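Long-range contacts in aspartate aminotransferase (Giardia lamblia, PDB 3MEB), which probably catalyses the pyridoxal-phosphate-dependent exchange of an amino group between L-aspartate and 2-oxoglutarate, giving oxaloacetate and L-glutamate: residues F99-Q104 with I286-H290; A103-F108 with V271-F275; I196-P200 with I230-H236. All coordinates share one frame; numbering follows the deposited sequence. Where two conformers were deposited one is given.

Interaction 1 (F99-Q104 with I286-H290). With EDO (1,2-ethanediol), chain H.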
# COMPACT_ATOMS: atom_id res chain seq x y z
N PHE A 99 -2.04 15.82 7.74
CA PHE A 99 -2.87 14.63 7.69
C PHE A 99 -2.87 13.93 9.06
O PHE A 99 -3.92 13.61 9.62
CB PHE A 99 -2.45 13.65 6.58
CG PHE A 99 -3.08 12.29 6.72
CD1 PHE A 99 -4.39 12.09 6.31
CD2 PHE A 99 -2.39 11.24 7.31
CE1 PHE A 99 -5.00 10.88 6.49
CE2 PHE A 99 -2.98 10.02 7.46
CZ PHE A 99 -4.28 9.82 7.07
N LEU A 100 -1.68 13.74 9.62
CA LEU A 100 -1.57 13.06 10.93
C LEU A 100 -2.35 13.87 11.98
O LEU A 100 -3.13 13.32 12.79
CB LEU A 100 -0.10 12.91 11.32
CG LEU A 100 0.70 11.97 10.43
CD1 LEU A 100 2.18 12.01 10.80
CD2 LEU A 100 0.17 10.58 10.52
N GLU A 101 -2.19 15.18 11.95
CA GLU A 101 -2.96 16.03 12.84
C GLU A 101 -4.46 15.87 12.58
O GLU A 101 -5.23 15.78 13.53
CB GLU A 101 -2.59 17.51 12.71
CG GLU A 101 -3.37 18.37 13.70
CD GLU A 101 -3.10 19.86 13.60
OE1 GLU A 101 -2.20 20.30 12.81
OE2 GLU A 101 -3.83 20.56 14.33
N ALA A 102 -4.87 15.85 11.30
CA ALA A 102 -6.28 15.68 10.95
C ALA A 102 -6.78 14.34 11.54
O ALA A 102 -7.83 14.27 12.19
CB ALA A 102 -6.46 15.68 9.38
N ALA A 103 -5.99 13.29 11.34
CA ALA A 103 -6.39 11.93 11.80
C ALA A 103 -6.52 11.85 13.31
O ALA A 103 -7.49 11.33 13.82
CB ALA A 103 -5.44 10.87 11.24
N GLN A 104 -5.55 12.38 14.03
CA GLN A 104 -5.66 12.46 15.49
C GLN A 104 -6.86 13.28 15.96
O GLN A 104 -7.56 12.85 16.87
CB GLN A 104 -4.42 13.09 16.08
CG GLN A 104 -3.19 12.22 15.95
CD GLN A 104 -1.95 12.93 16.44
OE1 GLN A 104 -1.98 14.13 16.66
NE2 GLN A 104 -0.85 12.19 16.59
N ILE A 286 -6.58 5.22 2.12
CA ILE A 286 -6.12 6.23 3.06
C ILE A 286 -6.65 5.93 4.44
O ILE A 286 -7.86 5.76 4.65
CB ILE A 286 -6.41 7.69 2.60
CG1 ILE A 286 -5.80 8.69 3.60
CG2 ILE A 286 -7.95 8.00 2.43
CD1 ILE A 286 -4.25 8.61 3.75
N GLY A 287 -5.71 5.82 5.38
CA GLY A 287 -6.01 5.58 6.78
C GLY A 287 -4.81 5.92 7.63
O GLY A 287 -3.81 6.43 7.13
N CYS A 288 -4.92 5.65 8.93
CA CYS A 288 -3.86 5.96 9.89
C CYS A 288 -3.85 4.94 11.01
O CYS A 288 -4.93 4.52 11.48
CB CYS A 288 -4.08 7.34 10.48
SG CYS A 288 -2.63 8.08 11.28
N LEU A 289 -2.64 4.60 11.43
CA LEU A 289 -2.39 3.73 12.59
C LEU A 289 -1.94 4.59 13.77
O LEU A 289 -1.05 5.47 13.61
CB LEU A 289 -1.32 2.71 12.28
CG LEU A 289 -0.96 1.69 13.36
CD1 LEU A 289 -2.23 0.93 13.87
CD2 LEU A 289 0.07 0.73 12.78
N HIS A 290 -2.55 4.38 14.93
CA HIS A 290 -2.14 5.06 16.17
C HIS A 290 -1.81 4.05 17.26
O HIS A 290 -2.51 3.05 17.39
CB HIS A 290 -3.22 5.94 16.71
CG HIS A 290 -3.86 6.85 15.70
ND1 HIS A 290 -3.32 8.07 15.34
CD2 HIS A 290 -5.05 6.76 15.05
CE1 HIS A 290 -4.12 8.67 14.48
NE2 HIS A 290 -5.19 7.91 14.30
C1 EDO H . -7.51 19.79 13.15
O1 EDO H . -6.55 20.09 14.18
C2 EDO H . -8.69 20.72 13.28
O2 EDO H . -8.30 21.76 14.17
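Gln104 and His290 converge on one hydroxyl, for Ser122 OG of strand 120-125 is hydrogen-bonded both to NE2 of Gln104 and to ND1 of His290. The two side chains cross at a slant, their amide and ring planes 40° apart, and the touch between them is apolar: Gln104 CG stands 4.0 Å from His290 CE1. Gln104, extended beyond CG, carries its amide past the imidazole to the serine. NE2 of His290 is bonded to Gln273 OE1, so both nitrogens of this buried ring have partners. Histidine suits the place because one flat group serves a neighbour at each nitrogen.

Next to it the helix offers the small Ala103, which lets the strand come close. Its CB lies at the edge of the imidazole and also 3.9 Å from Cys288 CB. This belongs to the three-layer alpha/beta/alpha sandwich of the large domain of fold type I aminotransferases, where helix 97-108 runs over the large central sheet, its segment 99-104 lying at 73° to strand 287-290. Cys288 points at the helix, its SG reaching both Ala103 CB and Leu100 CD2, the latter at 3.8 Å. The sulfur also lies 5.4 Å from the centroid of the Phe99 ring, oblique to it, a loose sulfur-aromatic contact.

Phe99 and Ile286 approach from opposite directions. The ring is swung toward the strand with CG anti to the backbone N (chi1 167°), bringing Phe99 CZ to 3.5 Å from Ile286 CD1. At the ring edge, near its plane, Gly287 O sits 3.4 Å from Phe99 CZ. Gly287 has no side chain, which is consistent with limited room there, since Ser127 of the cofactor pocket lies near. Ala330 of helix 327-337 packs against both Phe99 and Ile286.

Interaction 2 (A103-F108 with V271-F275). With EDO (1,2-ethanediol), chain I; SO4 (sulfate ion), chain E.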
# COMPACT_ATOMS: atom_id res chain seq x y z
N ALA A 103 -5.99 13.29 11.34
CA ALA A 103 -6.39 11.93 11.80
C ALA A 103 -6.52 11.85 13.31
O ALA A 103 -7.49 11.33 13.82
CB ALA A 103 -5.44 10.87 11.24
N GLN A 104 -5.55 12.38 14.03
CA GLN A 104 -5.66 12.46 15.49
C GLN A 104 -6.86 13.28 15.96
O GLN A 104 -7.56 12.85 16.87
CB GLN A 104 -4.42 13.09 16.08
CG GLN A 104 -3.19 12.22 15.95
CD GLN A 104 -1.95 12.93 16.44
OE1 GLN A 104 -1.98 14.13 16.66
NE2 GLN A 104 -0.85 12.19 16.59
N PHE A 105 -7.07 14.45 15.37
CA PHE A 105 -8.24 15.25 15.69
C PHE A 105 -9.52 14.45 15.59
O PHE A 105 -10.33 14.51 16.50
CB PHE A 105 -8.29 16.54 14.82
CG PHE A 105 -9.61 17.20 14.77
CD1 PHE A 105 -9.96 18.13 15.73
CD2 PHE A 105 -10.51 16.91 13.79
CE1 PHE A 105 -11.20 18.77 15.70
CE2 PHE A 105 -11.76 17.56 13.74
CZ PHE A 105 -12.09 18.47 14.71
N LEU A 106 -9.73 13.71 14.51
CA LEU A 106 -10.98 13.03 14.29
C LEU A 106 -11.18 11.90 15.29
O LEU A 106 -12.27 11.73 15.82
CB LEU A 106 -11.06 12.45 12.86
CG LEU A 106 -11.29 13.45 11.72
CD1 LEU A 106 -11.18 12.74 10.40
CD2 LEU A 106 -12.65 14.10 11.86
N MET A 107 -10.11 11.18 15.60
CA MET A 107 -10.23 10.00 16.44
C MET A 107 -10.29 10.38 17.91
O MET A 107 -11.15 9.88 18.64
CB MET A 107 -9.04 9.08 16.24
CG MET A 107 -9.08 7.85 17.11
SD MET A 107 -10.52 6.85 16.79
CE MET A 107 -10.55 6.57 15.06
N PHE A 108 -9.36 11.24 18.33
CA PHE A 108 -9.17 11.55 19.76
C PHE A 108 -9.75 12.88 20.23
O PHE A 108 -9.83 13.16 21.46
CB PHE A 108 -7.68 11.47 20.07
CG PHE A 108 -7.06 10.16 19.70
CD1 PHE A 108 -7.32 9.02 20.41
CD2 PHE A 108 -6.20 10.07 18.61
CE1 PHE A 108 -6.74 7.79 20.08
CE2 PHE A 108 -5.62 8.83 18.24
CZ PHE A 108 -5.91 7.69 19.01
N VAL A 271 -5.18 1.97 17.38
CA VAL A 271 -6.36 2.27 16.56
C VAL A 271 -5.93 2.17 15.09
O VAL A 271 -4.98 2.87 14.65
CB VAL A 271 -6.93 3.67 16.81
CG1 VAL A 271 -8.13 3.94 15.96
CG2 VAL A 271 -7.28 3.88 18.35
N ALA A 272 -6.62 1.31 14.34
CA ALA A 272 -6.49 1.23 12.90
C ALA A 272 -7.66 2.02 12.32
O ALA A 272 -8.83 1.61 12.46
CB ALA A 272 -6.53 -0.18 12.44
N GLN A 273 -7.37 3.16 11.75
CA GLN A 273 -8.40 4.17 11.41
C GLN A 273 -8.56 4.29 9.90
O GLN A 273 -7.61 4.69 9.22
CB GLN A 273 -8.01 5.50 12.04
CG GLN A 273 -8.94 6.70 11.66
CD GLN A 273 -8.42 8.03 12.18
OE1 GLN A 273 -7.21 8.21 12.37
NE2 GLN A 273 -9.31 8.97 12.38
N SER A 274 -9.71 3.90 9.37
CA SER A 274 -10.00 3.95 7.91
C SER A 274 -10.83 5.16 7.53
O SER A 274 -11.77 5.52 8.26
CB SER A 274 -10.74 2.67 7.49
OG SER A 274 -11.43 2.80 6.23
N PHE A 275 -10.48 5.80 6.42
CA PHE A 275 -11.29 6.86 5.81
C PHE A 275 -11.98 6.38 4.50
O PHE A 275 -12.51 7.17 3.72
CB PHE A 275 -10.43 8.10 5.57
CG PHE A 275 -9.77 8.64 6.83
CD1 PHE A 275 -10.53 8.93 7.94
CD2 PHE A 275 -8.38 8.83 6.90
CE1 PHE A 275 -9.92 9.43 9.14
CE2 PHE A 275 -7.76 9.31 8.07
CZ PHE A 275 -8.55 9.63 9.19
C1 EDO I . -7.38 11.01 25.08
O1 EDO I . -7.05 12.30 25.52
C2 EDO I . -7.90 11.00 23.66
O2 EDO I . -9.27 11.42 23.57
S SO4 E . -10.26 -0.60 4.13
O1 SO4 E . -10.31 0.14 5.37
O2 SO4 E . -11.33 -1.57 4.19
O3 SO4 E . -10.55 0.28 2.99
O4 SO4 E . -9.01 -1.31 4.00
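Strand 271-274 leads into the pyridoxal-phosphate pocket, and Gln273, just before the pocket residue Ser274, reaches the other way to Ala103 and Met107 of helix 97-108. A sulfate lies in that pocket, bonded to Ser127, Thr129, Ser276 and Arg285 of this chain and to Tyr90 of the second subunit. With chi1 at 175° the extended Gln273 chain leads straight off from the strand and sends NE2 to Ala103 O in a weak hydrogen bond of 3.3 Å. That carbonyl already accepts Met107 N within the helix, so the glutamine adds a second donor, while its OE1 takes up His290.

Met107 bends at chi2 and chi3, a flexibility that lets its methyl settle between two strand residues: CE lies 3.7 Å from Val271 CG1 and 3.8 Å from Gln273 CG. Beyond it, Phe108 CZ meets Val271 CG2 at 4.1 Å. At the other end, Ala103 CB touches the edge of the Phe275 ring, and Leu106 CD1 packs 3.8 Å from Phe275 CE1.

Segment 103-108 crosses strand 271-274 at 108°; strands 237-242 and 287-292 flank the latter in the sheet, and Val333 of helix 327-337 packs on Phe275, and Val337 on Leu106.

Interaction 3 (I196-P200 with I230-H236)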
# COMPACT_ATOMS: atom_id res chain seq x y z
N ILE A 196 -12.45 -12.12 29.02
CA ILE A 196 -11.40 -11.09 29.04
C ILE A 196 -10.72 -11.11 30.39
O ILE A 196 -9.50 -10.91 30.50
CB ILE A 196 -11.97 -9.69 28.69
CG1 ILE A 196 -12.52 -9.72 27.27
CG2 ILE A 196 -10.92 -8.59 28.81
CD1 ILE A 196 -13.12 -8.38 26.80
N GLN A 197 -11.49 -11.43 31.42
CA GLN A 197 -10.95 -11.57 32.77
C GLN A 197 -10.05 -12.82 32.93
O GLN A 197 -9.11 -12.77 33.69
CB GLN A 197 -12.07 -11.58 33.83
CG GLN A 197 -11.61 -11.61 35.31
CD GLN A 197 -11.13 -10.25 35.82
OE1 GLN A 197 -11.83 -9.25 35.68
NE2 GLN A 197 -9.95 -10.23 36.45
N SER A 198 -10.36 -13.89 32.20
CA SER A 198 -9.64 -15.17 32.32
C SER A 198 -8.37 -15.27 31.46
O SER A 198 -7.52 -16.14 31.70
CB SER A 198 -10.58 -16.32 31.96
OG SER A 198 -11.64 -16.39 32.89
N ALA A 199 -8.24 -14.38 30.48
CA ALA A 199 -7.06 -14.37 29.61
C ALA A 199 -5.81 -14.02 30.42
O ALA A 199 -5.89 -13.30 31.43
CB ALA A 199 -7.24 -13.36 28.47
N PRO A 200 -4.65 -14.51 29.99
CA PRO A 200 -3.41 -14.06 30.67
C PRO A 200 -3.26 -12.54 30.64
O PRO A 200 -3.68 -11.88 29.67
CB PRO A 200 -2.28 -14.70 29.85
CG PRO A 200 -2.92 -15.76 29.01
CD PRO A 200 -4.37 -15.38 28.83
N ILE A 230 -11.62 -4.14 33.89
CA ILE A 230 -11.06 -5.46 33.62
C ILE A 230 -9.75 -5.25 32.83
O ILE A 230 -8.71 -5.84 33.10
CB ILE A 230 -12.02 -6.34 32.75
CG1 ILE A 230 -13.35 -6.62 33.45
CG2 ILE A 230 -11.37 -7.67 32.36
CD1 ILE A 230 -14.40 -7.21 32.49
N MET A 231 -9.83 -4.37 31.84
CA MET A 231 -8.71 -4.04 30.97
C MET A 231 -7.57 -3.40 31.77
O MET A 231 -6.40 -3.72 31.54
CB MET A 231 -9.18 -3.10 29.85
CG MET A 231 -10.17 -3.73 28.89
SD MET A 231 -9.52 -4.99 27.79
CE MET A 231 -8.32 -4.09 26.80
N LYS A 232 -7.93 -2.52 32.70
CA LYS A 232 -6.97 -1.88 33.60
C LYS A 232 -6.35 -2.91 34.53
O LYS A 232 -5.13 -2.99 34.64
CB LYS A 232 -7.63 -0.79 34.47
CG LYS A 232 -8.05 0.52 33.72
CD LYS A 232 -6.84 1.34 33.29
CE LYS A 232 -6.11 1.98 34.46
NZ LYS A 232 -4.74 2.38 33.96
N GLU A 233 -7.20 -3.71 35.18
CA GLU A 233 -6.74 -4.71 36.16
C GLU A 233 -5.83 -5.75 35.53
O GLU A 233 -4.82 -6.13 36.12
CB GLU A 233 -7.93 -5.43 36.81
CG GLU A 233 -7.51 -6.66 37.63
CD GLU A 233 -8.68 -7.35 38.33
OE1 GLU A 233 -9.83 -6.87 38.24
OE2 GLU A 233 -8.42 -8.38 38.99
N LYS A 234 -6.19 -6.22 34.34
CA LYS A 234 -5.41 -7.23 33.61
C LYS A 234 -4.27 -6.67 32.73
O LYS A 234 -3.50 -7.44 32.12
CB LYS A 234 -6.37 -8.03 32.71
CG LYS A 234 -7.49 -8.73 33.43
CD LYS A 234 -6.96 -9.96 34.18
CE LYS A 234 -6.47 -11.04 33.22
NZ LYS A 234 -6.42 -12.40 33.85
N LYS A 235 -4.19 -5.34 32.63
CA LYS A 235 -3.20 -4.64 31.83
C LYS A 235 -3.20 -5.10 30.35
O LYS A 235 -2.15 -5.22 29.74
CB LYS A 235 -1.80 -4.75 32.47
N HIS A 236 -4.39 -5.37 29.81
CA HIS A 236 -4.55 -5.78 28.43
C HIS A 236 -4.35 -4.58 27.52
O HIS A 236 -4.54 -3.43 27.92
CB HIS A 236 -5.97 -6.31 28.17
CG HIS A 236 -6.28 -7.62 28.83
ND1 HIS A 236 -5.37 -8.65 28.94
CD2 HIS A 236 -7.44 -8.08 29.37
CE1 HIS A 236 -5.94 -9.68 29.55
NE2 HIS A 236 -7.20 -9.36 29.81
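With chi1 at -58°, which sets CG beside the backbone N, Lys234 bends again at chi2 and chi3, curling its chain so that the ammonium group faces the end of helix 189-198. There NZ holds two carbonyls: Gln197 O at 2.7 Å, approached from above the carbonyl plane, and Ala199 O at 2.6 Å, met nearly head-on. Gln197 O is in the last turn of helix 189-198 and Ala199 O just beyond it, where no further turn supplies N-H groups; a lysine gives several hydrogens, and its charge is probably favoured by the helix dipole.

Ile196 O is taken by a different donor, His236 NE2, at 2.9 Å with a fairly straight N-H angle of 159°. The oxygen lies close to the imidazole plane. Pro200 O sits at the same ring's edge, 3.2 Å from His236 CE1, while Ser203 N is bonded to ND1, consistent with a neutral ring protonated at NE2. Lys234 CB lies over one face of the imidazole, toward its rim. The histidine comes just after a Schellman motif that closes helix 221-234: Lys235 has positive phi, and His236 N bonds back to Met231 O.

On the side toward the sheet the branched isoleucines meet, crossing at about a right angle with Ile196 CG2 3.7 Å from Ile230 CG2. Ile196 CG2 also packs against His236 CD2, at 3.6 Å. On the outer side Gln197 bends over Ile230, and its NE2 makes a weak hydrogen bond of 3.5 Å to Glu233 OE2.

Away from the cofactor pocket, the contact joins the C-terminal ends of two helices that flank strand 204-208 in sequence; Phe205 of that strand packs on Ile196, Ala199 and His236, and Tyr149 of strand 148-151 on Ala199 and Pro200.

Overall arrangement
From the N terminus, helix 97-108 comes first and serves two contacts, sharing Ala103 and Gln104. The chain then lays down much of the seven-stranded sheet before interaction 2 closes a loop at strand 269-274; interaction 1 closes a slightly longer one at strand 287-292, its antiparallel neighbour. The two centres are about 5 Å apart, and Phe99 packs on Phe275 between them, so one helix covers two adjoining strands beside the cofactor pocket. Interaction 3 lies wholly within both loops. It closes a short one of its own between helices 189-198 and 221-234, with its centre about 28 Å from that of interaction 1 and about 25 Å from that of interaction 2.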